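Local coordinates for DUF4393 domain-containing protein (Alcanivorax borkumensis, PDB 3H35) that is of unknown function but belongs to the Abi_alpha (abortive infection) family and may act in defence against phage, at residues T75-S80 and G85-R90; L134-S139 and I157-L162; A146-Q149 and K154-I157. All blocks are in the same frame, centred on the assembly; numbering follows the deposited sequence.

Interaction 1: residues T75-S80 and G85-R90. With EDO (1,2-ethanediol), chain D.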
ATOM      1  N   THR A  75     -13.836   9.286  -3.371  1.00 27.82           N
ATOM      2  CA  THR A  75     -13.243   7.977  -3.457  1.00 27.26           C
ATOM      3  C   THR A  75     -14.086   7.101  -4.378  1.00 27.18           C
ATOM      4  O   THR A  75     -15.299   7.033  -4.238  1.00 26.98           O
ATOM      5  CB  THR A  75     -13.136   7.369  -2.042  1.00 28.59           C
ATOM      6  OG1 THR A  75     -12.364   8.244  -1.176  1.00 27.34           O
ATOM      7  CG2 THR A  75     -12.531   5.997  -2.113  1.00 25.28           C
ATOM      8  N   LEU A  76     -13.437   6.466  -5.341  1.00 26.08           N
ATOM      9  CA  LEU A  76     -14.072   5.509  -6.207  1.00 25.40           C
ATOM     10  C   LEU A  76     -13.808   4.140  -5.644  1.00 26.48           C
ATOM     11  O   LEU A  76     -12.651   3.709  -5.472  1.00 25.03           O
ATOM     12  CB  LEU A  76     -13.556   5.621  -7.636  1.00 24.56           C
ATOM     13  CG  LEU A  76     -13.882   6.923  -8.356  1.00 25.60           C
ATOM     14  CD1 LEU A  76     -13.234   6.948  -9.771  1.00 25.94           C
ATOM     15  CD2 LEU A  76     -15.399   7.168  -8.432  1.00 26.15           C
ATOM     16  N   TYR A  77     -14.922   3.477  -5.339  1.00 27.01           N
ATOM     17  CA  TYR A  77     -14.970   2.141  -4.820  1.00 26.92           C
ATOM     18  C   TYR A  77     -15.460   1.176  -5.870  1.00 27.91           C
ATOM     19  O   TYR A  77     -16.395   1.471  -6.615  1.00 26.48           O
ATOM     20  CB  TYR A  77     -15.961   2.067  -3.670  1.00 27.10           C
ATOM     21  CG  TYR A  77     -15.448   2.615  -2.390  1.00 27.84           C
ATOM     22  CD1 TYR A  77     -14.755   1.820  -1.501  1.00 31.89           C
ATOM     23  CD2 TYR A  77     -15.644   3.934  -2.062  1.00 31.88           C
ATOM     24  CE1 TYR A  77     -14.266   2.346  -0.275  1.00 34.50           C
ATOM     25  CE2 TYR A  77     -15.176   4.470  -0.850  1.00 33.70           C
ATOM     26  CZ  TYR A  77     -14.483   3.669   0.026  1.00 33.68           C
ATOM     27  OH  TYR A  77     -14.018   4.210   1.187  1.00 35.63           O
ATOM     28  N   SER A  78     -14.906  -0.026  -5.831  1.00 28.67           N
ATOM     29  CA  SER A  78     -15.154  -1.020  -6.845  1.00 29.86           C
ATOM     30  C   SER A  78     -16.587  -1.475  -6.876  1.00 29.64           C
ATOM     31  O   SER A  78     -17.074  -1.871  -7.912  1.00 30.87           O
ATOM     32  CB  SER A  78     -14.252  -2.234  -6.622  1.00 29.98           C
ATOM     33  OG  SER A  78     -14.506  -2.822  -5.367  1.00 31.84           O
ATOM     34  N   GLY A  79     -17.256  -1.417  -5.739  1.00 29.80           N
ATOM     35  CA  GLY A  79     -18.645  -1.823  -5.645  1.00 29.86           C
ATOM     36  C   GLY A  79     -19.557  -0.640  -5.350  1.00 30.03           C
ATOM     37  O   GLY A  79     -19.098   0.498  -5.185  1.00 28.82           O
ATOM     38  N   SER A  80     -20.846  -0.945  -5.253  1.00 30.23           N
ATOM     39  CA  SER A  80     -21.886   0.031  -4.967  1.00 31.19           C
ATOM     40  C   SER A  80     -21.905   0.392  -3.499  1.00 31.83           C
ATOM     41  O   SER A  80     -21.265  -0.241  -2.676  1.00 31.11           O
ATOM     42  CB  SER A  80     -23.266  -0.528  -5.306  1.00 31.62           C
ATOM     43  OG  SER A  80     -23.808  -1.171  -4.137  1.00 32.36           O
ATOM     44  N   GLY A  85     -16.693  -2.759  -1.559  1.00 39.94           N
ATOM     45  CA  GLY A  85     -15.471  -3.413  -2.000  1.00 38.26           C
ATOM     46  C   GLY A  85     -14.239  -2.565  -1.728  1.00 37.68           C
ATOM     47  O   GLY A  85     -14.102  -1.980  -0.649  1.00 37.92           O
ATOM     48  N   GLU A  86     -13.354  -2.455  -2.705  0.70 37.47           N
ATOM     49  CA  GLU A  86     -12.065  -1.796  -2.469  0.70 37.52           C
ATOM     50  C   GLU A  86     -11.935  -0.399  -3.080  0.70 35.51           C
ATOM     51  O   GLU A  86     -12.589  -0.059  -4.060  0.70 34.01           O
ATOM     52  CB  GLU A  86     -10.925  -2.689  -2.967  0.70 38.40           C
ATOM     53  CG  GLU A  86     -10.469  -3.745  -1.933  0.70 42.80           C
ATOM     54  CD  GLU A  86      -9.370  -4.662  -2.481  0.70 49.72           C
ATOM     55  OE1 GLU A  86      -9.158  -4.646  -3.736  0.70 51.24           O
ATOM     56  OE2 GLU A  86      -8.724  -5.388  -1.658  0.70 51.73           O
ATOM     57  N   VAL A  87     -11.032   0.379  -2.501  1.00 34.45           N
ATOM     58  CA  VAL A  87     -10.736   1.742  -2.971  1.00 33.86           C
ATOM     59  C   VAL A  87      -9.928   1.664  -4.277  1.00 33.07           C
ATOM     60  O   VAL A  87      -8.889   1.019  -4.320  1.00 32.39           O
ATOM     61  CB  VAL A  87      -9.925   2.546  -1.920  1.00 34.16           C
ATOM     62  CG1 VAL A  87      -9.291   3.753  -2.567  1.00 33.18           C
ATOM     63  CG2 VAL A  87     -10.798   2.917  -0.700  1.00 33.37           C
ATOM     64  N   LEU A  88     -10.385   2.320  -5.335  1.00 31.47           N
ATOM     65  CA  LEU A  88      -9.669   2.274  -6.600  1.00 31.22           C
ATOM     66  C   LEU A  88      -8.943   3.546  -6.968  1.00 31.03           C
ATOM     67  O   LEU A  88      -7.987   3.479  -7.685  1.00 31.91           O
ATOM     68  CB  LEU A  88     -10.615   1.931  -7.746  1.00 31.91           C
ATOM     69  CG  LEU A  88     -11.185   0.522  -7.689  1.00 34.78           C
ATOM     70  CD1 LEU A  88     -12.031   0.233  -8.908  1.00 38.71           C
ATOM     71  CD2 LEU A  88     -10.059  -0.507  -7.551  1.00 35.94           C
ATOM     72  N   TYR A  89      -9.425   4.709  -6.528  1.00 29.48           N
ATOM     73  CA  TYR A  89      -9.002   5.964  -7.071  1.00 28.30           C
ATOM     74  C   TYR A  89      -9.478   7.026  -6.121  1.00 27.63           C
ATOM     75  O   TYR A  89     -10.547   6.902  -5.551  1.00 25.68           O
ATOM     76  CB  TYR A  89      -9.651   6.204  -8.447  1.00 27.87           C
ATOM     77  CG  TYR A  89      -9.154   7.425  -9.222  1.00 28.82           C
ATOM     78  CD1 TYR A  89      -8.076   7.316 -10.076  1.00 27.94           C
ATOM     79  CD2 TYR A  89      -9.819   8.672  -9.169  1.00 29.85           C
ATOM     80  CE1 TYR A  89      -7.641   8.378 -10.810  1.00 28.10           C
ATOM     81  CE2 TYR A  89      -9.352   9.765  -9.916  1.00 29.37           C
ATOM     82  CZ  TYR A  89      -8.276   9.577 -10.731  1.00 29.64           C
ATOM     83  OH  TYR A  89      -7.764  10.593 -11.508  1.00 39.17           O
ATOM     84  N   ARG A  90      -8.675   8.053  -5.939  1.00 27.32           N
ATOM     85  CA  ARG A  90      -9.039   9.134  -5.056  1.00 28.84           C
ATOM     86  C   ARG A  90      -8.714  10.466  -5.694  1.00 28.28           C
ATOM     87  O   ARG A  90      -7.738  10.571  -6.415  1.00 29.16           O
ATOM     88  CB  ARG A  90      -8.386   8.991  -3.703  1.00 29.15           C
ATOM     89  CG  ARG A  90      -9.101   7.981  -2.859  1.00 32.56           C
ATOM     90  CD  ARG A  90      -8.550   7.837  -1.450  1.00 34.88           C
ATOM     91  NE  ARG A  90      -9.623   7.393  -0.551  1.00 36.44           N
ATOM     92  CZ  ARG A  90      -9.492   6.513   0.429  1.00 34.90           C
ATOM     93  NH1 ARG A  90      -8.328   5.910   0.654  1.00 36.32           N
ATOM     94  NH2 ARG A  90     -10.550   6.214   1.169  1.00 34.01           N
TER
HETATM   95  C1  EDO D 184      -5.923   6.105  -3.521  1.00 54.35           C
HETATM   96  O1  EDO D 184      -5.724   5.414  -4.766  1.00 54.43           O
HETATM   97  C2  EDO D 184      -5.623   5.233  -2.320  1.00 51.78           C
HETATM   98  O2  EDO D 184      -6.505   5.611  -1.275  1.00 49.95           O
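T75 turns OG1 anti to its carbonyl carbon (chi1 -57°), and R90, its non-hydrogen-bonded partner, carries an extended chain from CG to NE beside it; the two side chains run side by side in the same direction, which brings NE to the hydroxyl. R90 NE donates to T75 OG1 at 2.9 Å, almost straight (169°) and near the guanidinium plane. Threonine suits the place: while OG1 accepts this hydrogen bond, CG2 lies 3.8 Å from V87 CG2. That same valine methyl sits 3.7 Å above the guanidinium plane, near its rim, and reaches Y77 CE1 at 3.5 Å.

The strands are antiparallel, and a classic beta bulge places both L88 and Y89 opposite L76. L88 N bonds L76 O at 2.7 Å and L76 N bonds Y89 O. On the other face of the sheet, L76 CD1 packs on Y89 CD2. Beyond the strand, S78 is joined to E86 by two bonds: its N donates to E86 O, and OG, set between its backbone N and carbonyl carbon (chi1 61°), accepts from E86 N at 2.9 Å. G85, without a side chain, lets OG come close to its CA.

R90 NH1 also bonds a 1,2-ethanediol oxygen, probably from the crystallisation liquor. E160 of the neighbouring strand bonds T75 OG1, Y77 OH and R90 NH2; with E86 of the second subunit, also at NH2, it would probably balance the arginine's charge.

Interaction 2: residues L134-S139 and I157-L162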
ATOM      1  N   LEU A 134     -17.598  20.850  -6.955  1.00 31.67           N
ATOM      2  CA  LEU A 134     -16.475  21.219  -7.815  1.00 31.82           C
ATOM      3  C   LEU A 134     -15.653  20.002  -8.231  1.00 32.19           C
ATOM      4  O   LEU A 134     -15.274  19.897  -9.393  1.00 32.38           O
ATOM      5  CB  LEU A 134     -15.533  22.204  -7.122  1.00 31.79           C
ATOM      6  CG  LEU A 134     -16.063  23.593  -6.825  1.00 34.43           C
ATOM      7  CD1 LEU A 134     -14.974  24.326  -6.048  1.00 34.80           C
ATOM      8  CD2 LEU A 134     -16.528  24.391  -8.126  1.00 33.89           C
ATOM      9  N   CYS A 135     -15.337  19.101  -7.295  1.00 32.01           N
ATOM     10  CA  CYS A 135     -14.561  17.928  -7.656  1.00 32.23           C
ATOM     11  C   CYS A 135     -15.316  17.011  -8.619  1.00 32.33           C
ATOM     12  O   CYS A 135     -14.733  16.475  -9.561  1.00 30.85           O
ATOM     13  CB  CYS A 135     -14.208  17.117  -6.419  1.00 33.14           C
ATOM     14  SG  CYS A 135     -12.966  17.889  -5.396  1.00 33.88           S
ATOM     15  N   GLU A 136     -16.593  16.787  -8.341  1.00 32.00           N
ATOM     16  CA  GLU A 136     -17.370  15.889  -9.173  1.00 33.41           C
ATOM     17  C   GLU A 136     -17.499  16.449 -10.601  1.00 34.36           C
ATOM     18  O   GLU A 136     -17.626  15.694 -11.569  1.00 34.66           O
ATOM     19  CB  GLU A 136     -18.737  15.612  -8.549  1.00 33.57           C
ATOM     20  CG  GLU A 136     -18.626  14.630  -7.383  1.00 34.64           C
ATOM     21  CD  GLU A 136     -19.771  14.695  -6.388  1.00 36.60           C
ATOM     22  OE1 GLU A 136     -20.598  15.612  -6.485  1.00 37.81           O
ATOM     23  OE2 GLU A 136     -19.836  13.850  -5.462  1.00 36.25           O
ATOM     24  N   GLY A 137     -17.400  17.763 -10.740  1.00 34.41           N
ATOM     25  CA  GLY A 137     -17.491  18.360 -12.047  1.00 34.91           C
ATOM     26  C   GLY A 137     -16.189  18.315 -12.821  1.00 35.50           C
ATOM     27  O   GLY A 137     -16.180  18.589 -14.008  1.00 36.15           O
ATOM     28  N   ASP A 138     -15.081  17.994 -12.173  1.00 34.82           N
ATOM     29  CA  ASP A 138     -13.827  18.030 -12.864  1.00 35.00           C
ATOM     30  C   ASP A 138     -13.748  17.003 -14.007  1.00 35.00           C
ATOM     31  O   ASP A 138     -14.045  15.819 -13.837  1.00 34.71           O
ATOM     32  CB  ASP A 138     -12.668  17.777 -11.899  1.00 35.42           C
ATOM     33  CG  ASP A 138     -11.334  17.835 -12.599  1.00 35.98           C
ATOM     34  OD1 ASP A 138     -10.847  18.968 -12.798  1.00 42.12           O
ATOM     35  OD2 ASP A 138     -10.780  16.779 -12.959  1.00 33.80           O
ATOM     36  N   SER A 139     -13.266  17.449 -15.155  1.00 34.04           N
ATOM     37  CA  SER A 139     -13.240  16.595 -16.336  1.00 34.33           C
ATOM     38  C   SER A 139     -12.250  15.406 -16.221  1.00 33.51           C
ATOM     39  O   SER A 139     -12.523  14.347 -16.756  1.00 33.38           O
ATOM     40  CB  SER A 139     -12.948  17.428 -17.587  1.00 33.95           C
ATOM     41  OG  SER A 139     -11.648  18.004 -17.478  1.00 37.35           O
ATOM     42  N   ILE A 157     -18.965   6.489  -6.420  1.00 27.35           N
ATOM     43  CA  ILE A 157     -18.319   7.627  -5.781  1.00 27.69           C
ATOM     44  C   ILE A 157     -18.789   7.675  -4.366  1.00 28.24           C
ATOM     45  O   ILE A 157     -19.982   7.603  -4.101  1.00 27.85           O
ATOM     46  CB  ILE A 157     -18.738   8.967  -6.366  1.00 27.75           C
ATOM     47  CG1 ILE A 157     -18.430   9.014  -7.866  1.00 28.57           C
ATOM     48  CG2 ILE A 157     -18.005  10.113  -5.612  1.00 27.27           C
ATOM     49  CD1 ILE A 157     -18.797  10.309  -8.569  1.00 27.97           C
ATOM     50  N   ARG A 158     -17.850   7.838  -3.454  1.00 28.60           N
ATOM     51  CA  ARG A 158     -18.187   8.150  -2.096  1.00 29.21           C
ATOM     52  C   ARG A 158     -17.495   9.417  -1.680  1.00 28.83           C
ATOM     53  O   ARG A 158     -16.280   9.542  -1.842  1.00 28.59           O
ATOM     54  CB  ARG A 158     -17.796   7.022  -1.154  1.00 29.34           C
ATOM     55  CG  ARG A 158     -18.314   7.245   0.239  1.00 31.62           C
ATOM     56  CD  ARG A 158     -18.128   5.985   1.106  1.00 37.09           C
ATOM     57  NE  ARG A 158     -18.791   6.101   2.412  1.00 39.58           N
ATOM     58  CZ  ARG A 158     -18.181   6.414   3.560  1.00 42.77           C
ATOM     59  NH1 ARG A 158     -18.882   6.483   4.691  1.00 43.19           N
ATOM     60  NH2 ARG A 158     -16.879   6.650   3.602  1.00 42.49           N
ATOM     61  N   ARG A 159     -18.280  10.344  -1.142  1.00 28.32           N
ATOM     62  CA  ARG A 159     -17.774  11.581  -0.617  1.00 29.01           C
ATOM     63  C   ARG A 159     -17.187  11.353   0.774  1.00 28.81           C
ATOM     64  O   ARG A 159     -17.844  10.887   1.686  1.00 28.39           O
ATOM     65  CB  ARG A 159     -18.853  12.647  -0.565  1.00 29.05           C
ATOM     66  CG  ARG A 159     -19.347  13.113  -1.937  1.00 30.03           C
ATOM     67  CD  ARG A 159     -20.582  13.962  -1.763  1.00 32.72           C
ATOM     68  NE  ARG A 159     -20.931  14.690  -2.969  1.00 34.40           N
ATOM     69  CZ  ARG A 159     -21.869  15.620  -3.021  1.00 34.99           C
ATOM     70  NH1 ARG A 159     -22.566  15.942  -1.931  1.00 37.82           N
ATOM     71  NH2 ARG A 159     -22.089  16.252  -4.157  1.00 35.85           N
ATOM     72  N   GLU A 160     -15.915  11.705   0.903  1.00 28.46           N
ATOM     73  CA  GLU A 160     -15.181  11.510   2.132  1.00 28.24           C
ATOM     74  C   GLU A 160     -14.385  12.792   2.468  1.00 27.56           C
ATOM     75  O   GLU A 160     -14.470  13.812   1.768  1.00 27.20           O
ATOM     76  CB  GLU A 160     -14.286  10.276   1.978  1.00 27.78           C
ATOM     77  CG  GLU A 160     -15.091   8.976   1.722  1.00 29.09           C
ATOM     78  CD  GLU A 160     -14.232   7.730   1.605  1.00 29.14           C
ATOM     79  OE1 GLU A 160     -13.055   7.817   1.185  1.00 30.12           O
ATOM     80  OE2 GLU A 160     -14.746   6.646   1.933  1.00 31.23           O
ATOM     81  N   THR A 161     -13.644  12.731   3.563  1.00 26.75           N
ATOM     82  CA  THR A 161     -12.857  13.840   4.030  1.00 26.30           C
ATOM     83  C   THR A 161     -11.388  13.436   4.217  1.00 25.97           C
ATOM     84  O   THR A 161     -11.093  12.427   4.859  1.00 25.85           O
ATOM     85  CB  THR A 161     -13.438  14.346   5.344  1.00 27.30           C
ATOM     86  OG1 THR A 161     -14.842  14.627   5.155  1.00 27.70           O
ATOM     87  CG2 THR A 161     -12.684  15.602   5.800  1.00 25.09           C
ATOM     88  N   LEU A 162     -10.479  14.213   3.639  1.00 25.17           N
ATOM     89  CA  LEU A 162      -9.047  13.918   3.686  1.00 26.06           C
ATOM     90  C   LEU A 162      -8.471  14.611   4.877  1.00 26.01           C
ATOM     91  O   LEU A 162      -8.707  15.793   5.052  1.00 26.60           O
ATOM     92  CB  LEU A 162      -8.356  14.448   2.428  1.00 26.42           C
ATOM     93  CG  LEU A 162      -6.840  14.303   2.277  1.00 26.73           C
ATOM     94  CD1 LEU A 162      -6.470  12.796   2.154  1.00 25.38           C
ATOM     95  CD2 LEU A 162      -6.378  15.129   1.042  1.00 23.37           C
TER
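R159 grips the carboxylate of E136 side-on in a bidentate salt bridge. NH2 donates to E136 OE1 at 2.8 Å along an essentially straight line (178°), and NE reaches E136 OE2 at 2.8 Å. Both oxygens are met on their syn sides. The planes of the two flat groups are 22° apart, and each oxygen has its own N-H, an arrangement that resists rotation about either chain. The two side chains cross at about a right angle: E136 reaches out from the last turn of helix 129-137, and R159 extends from CG to NE to meet it. Their length suits them to bridging backbones that stay well apart.

Next to the bridge, I157 CG2 lies 4.2 Å from E136 OE2, and I157 also packs on F141, R142 and Q145 of helix 139-151. R158 and E160 alternate with I157 and R159 along the strand and bridge to each other on the opposite face, R158 NH2 to E160 OE2 at 2.7 Å, with R158 also reaching D123 and E160 reaching R90. The alternation is that of a beta-strand; here one face of the antiparallel sheet carries helices 129-137 and 139-151.

Interaction 3: residues A146-Q149 and K154-I157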
ATOM      1  N   ALA A 146     -15.026   7.151 -15.762  1.00 24.77           N
ATOM      2  CA  ALA A 146     -15.535   6.485 -16.915  1.00 25.69           C
ATOM      3  C   ALA A 146     -14.616   5.319 -17.306  1.00 26.53           C
ATOM      4  O   ALA A 146     -15.107   4.243 -17.591  1.00 26.97           O
ATOM      5  CB  ALA A 146     -15.782   7.483 -18.086  1.00 25.00           C
ATOM      6  N   GLU A 147     -13.295   5.483 -17.252  1.00 28.08           N
ATOM      7  CA  GLU A 147     -12.409   4.365 -17.573  1.00 28.97           C
ATOM      8  C   GLU A 147     -12.642   3.177 -16.647  1.00 28.75           C
ATOM      9  O   GLU A 147     -12.720   2.019 -17.087  1.00 27.61           O
ATOM     10  CB  GLU A 147     -10.956   4.768 -17.463  1.00 30.39           C
ATOM     11  CG  GLU A 147     -10.473   5.809 -18.470  1.00 34.62           C
ATOM     12  CD  GLU A 147      -8.984   6.158 -18.251  1.00 40.55           C
ATOM     13  OE1 GLU A 147      -8.197   5.270 -17.834  1.00 46.28           O
ATOM     14  OE2 GLU A 147      -8.604   7.317 -18.508  1.00 48.10           O
ATOM     15  N   LEU A 148     -12.761   3.474 -15.359  1.00 28.64           N
ATOM     16  CA  LEU A 148     -12.956   2.426 -14.353  1.00 28.76           C
ATOM     17  C   LEU A 148     -14.320   1.760 -14.477  1.00 29.38           C
ATOM     18  O   LEU A 148     -14.440   0.536 -14.229  1.00 29.76           O
ATOM     19  CB  LEU A 148     -12.770   2.995 -12.944  1.00 27.75           C
ATOM     20  CG  LEU A 148     -11.324   3.279 -12.584  1.00 28.74           C
ATOM     21  CD1 LEU A 148     -11.231   4.145 -11.335  1.00 26.90           C
ATOM     22  CD2 LEU A 148     -10.554   1.969 -12.409  1.00 25.41           C
ATOM     23  N   GLN A 149     -15.351   2.517 -14.850  1.00 28.49           N
ATOM     24  CA  GLN A 149     -16.688   1.903 -14.985  1.00 29.31           C
ATOM     25  C   GLN A 149     -16.751   0.862 -16.079  1.00 28.54           C
ATOM     26  O   GLN A 149     -17.520  -0.043 -15.964  1.00 29.00           O
ATOM     27  CB  GLN A 149     -17.804   2.908 -15.238  1.00 29.14           C
ATOM     28  CG  GLN A 149     -18.126   3.864 -14.064  1.00 33.52           C
ATOM     29  CD  GLN A 149     -19.050   5.035 -14.478  1.00 36.58           C
ATOM     30  OE1 GLN A 149     -19.044   5.456 -15.640  1.00 39.23           O
ATOM     31  NE2 GLN A 149     -19.787   5.596 -13.517  1.00 38.48           N
ATOM     32  N   LYS A 154     -20.337  -1.576 -11.173  1.00 27.49           N
ATOM     33  CA  LYS A 154     -20.983  -1.086  -9.953  1.00 28.33           C
ATOM     34  C   LYS A 154     -20.195   0.039  -9.221  1.00 27.57           C
ATOM     35  O   LYS A 154     -20.643   0.553  -8.179  1.00 27.21           O
ATOM     36  CB  LYS A 154     -21.255  -2.279  -9.022  1.00 29.47           C
ATOM     37  CG  LYS A 154     -22.360  -3.153  -9.620  1.00 33.28           C
ATOM     38  CD  LYS A 154     -22.373  -4.586  -9.170  1.00 38.67           C
ATOM     39  CE  LYS A 154     -23.322  -5.395 -10.085  1.00 42.40           C
ATOM     40  NZ  LYS A 154     -22.999  -6.879 -10.006  1.00 45.95           N
ATOM     41  N   LEU A 155     -19.059   0.433  -9.798  1.00 26.22           N
ATOM     42  CA  LEU A 155     -18.190   1.494  -9.251  1.00 26.27           C
ATOM     43  C   LEU A 155     -19.026   2.621  -8.668  1.00 26.41           C
ATOM     44  O   LEU A 155     -19.954   3.111  -9.310  1.00 24.31           O
ATOM     45  CB  LEU A 155     -17.341   2.105 -10.374  1.00 25.93           C
ATOM     46  CG  LEU A 155     -16.160   2.977 -10.013  1.00 27.11           C
ATOM     47  CD1 LEU A 155     -15.016   2.109  -9.456  1.00 28.93           C
ATOM     48  CD2 LEU A 155     -15.678   3.777 -11.236  1.00 26.12           C
ATOM     49  N   SER A 156     -18.678   3.063  -7.477  1.00 27.02           N
ATOM     50  CA  SER A 156     -19.391   4.192  -6.891  1.00 27.03           C
ATOM     51  C   SER A 156     -18.463   5.264  -6.360  1.00 27.26           C
ATOM     52  O   SER A 156     -17.339   4.974  -5.860  1.00 27.55           O
ATOM     53  CB  SER A 156     -20.334   3.721  -5.763  1.00 26.45           C
ATOM     54  OG  SER A 156     -19.613   3.002  -4.790  1.00 25.37           O
ATOM     55  N   ILE A 157     -18.965   6.489  -6.420  1.00 27.35           N
ATOM     56  CA  ILE A 157     -18.319   7.627  -5.781  1.00 27.69           C
ATOM     57  C   ILE A 157     -18.789   7.675  -4.366  1.00 28.24           C
ATOM     58  O   ILE A 157     -19.982   7.603  -4.101  1.00 27.85           O
ATOM     59  CB  ILE A 157     -18.738   8.967  -6.366  1.00 27.75           C
ATOM     60  CG1 ILE A 157     -18.430   9.014  -7.866  1.00 28.57           C
ATOM     61  CG2 ILE A 157     -18.005  10.113  -5.612  1.00 27.27           C
ATOM     62  CD1 ILE A 157     -18.797  10.309  -8.569  1.00 27.97           C
TER
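This is a small apolar contact, without hydrogen bonds between its two segments, at the place where helix 139-151 gives way to strand 156-164. L155, the last residue before the strand, inserts its side chain against two successive helix residues. Its CD2 methyl does the touching: it lies 3.5 Å from L148 CB, tighter than usual for two carbons, and 3.7 Å from Q149 CG. The leucine's first side-chain bond faces the helix, and CG set anti to the backbone N (chi1 -166°) lets CD2 reach it.

Q149 meets it with the aliphatic part of its chain, CG also lying 4.2 Å from L155 CB, and the two side chains cross at about a right angle. A glutamine suits this border, since its methylenes can cover the leucine while the amide is carried onward along an extended chain. The arrangement belongs to a helix-to-strand connection, with the helix lying on one face of the antiparallel sheet and the short loop folding back so that strand 156-164 starts beneath the helix it has just left.

L148 is buried and also packs on L76 and Y89 of the sheet, with P166 of the third subunit packing on it as well. L155 likewise rests on Q145 and on L88 of strand 87-91. S156, next along the strand, turns the other way, and its OG is hydrogen-bonded to G79 O.

From the N terminus, interaction 1 comes first, closing the hairpin between strands 71-77 and 87-91 over a four-residue gap. Interactions 2 and 3 follow later and end on the same strand, sharing I157. The short loop closed by interaction 3, from helix 139-151 to strand 156-164, nests inside the longer one closed by interaction 2, which starts on helix 129-137. Strand 156-164 lies beside strand 71-77, so the contacts meet there: Y77 N bonds S156 O, and L76 CD2 packs on I157 CG1. Together they tie the hairpin edge of the sheet, the neighbouring strand 156-164 and two consecutive helices into one unit.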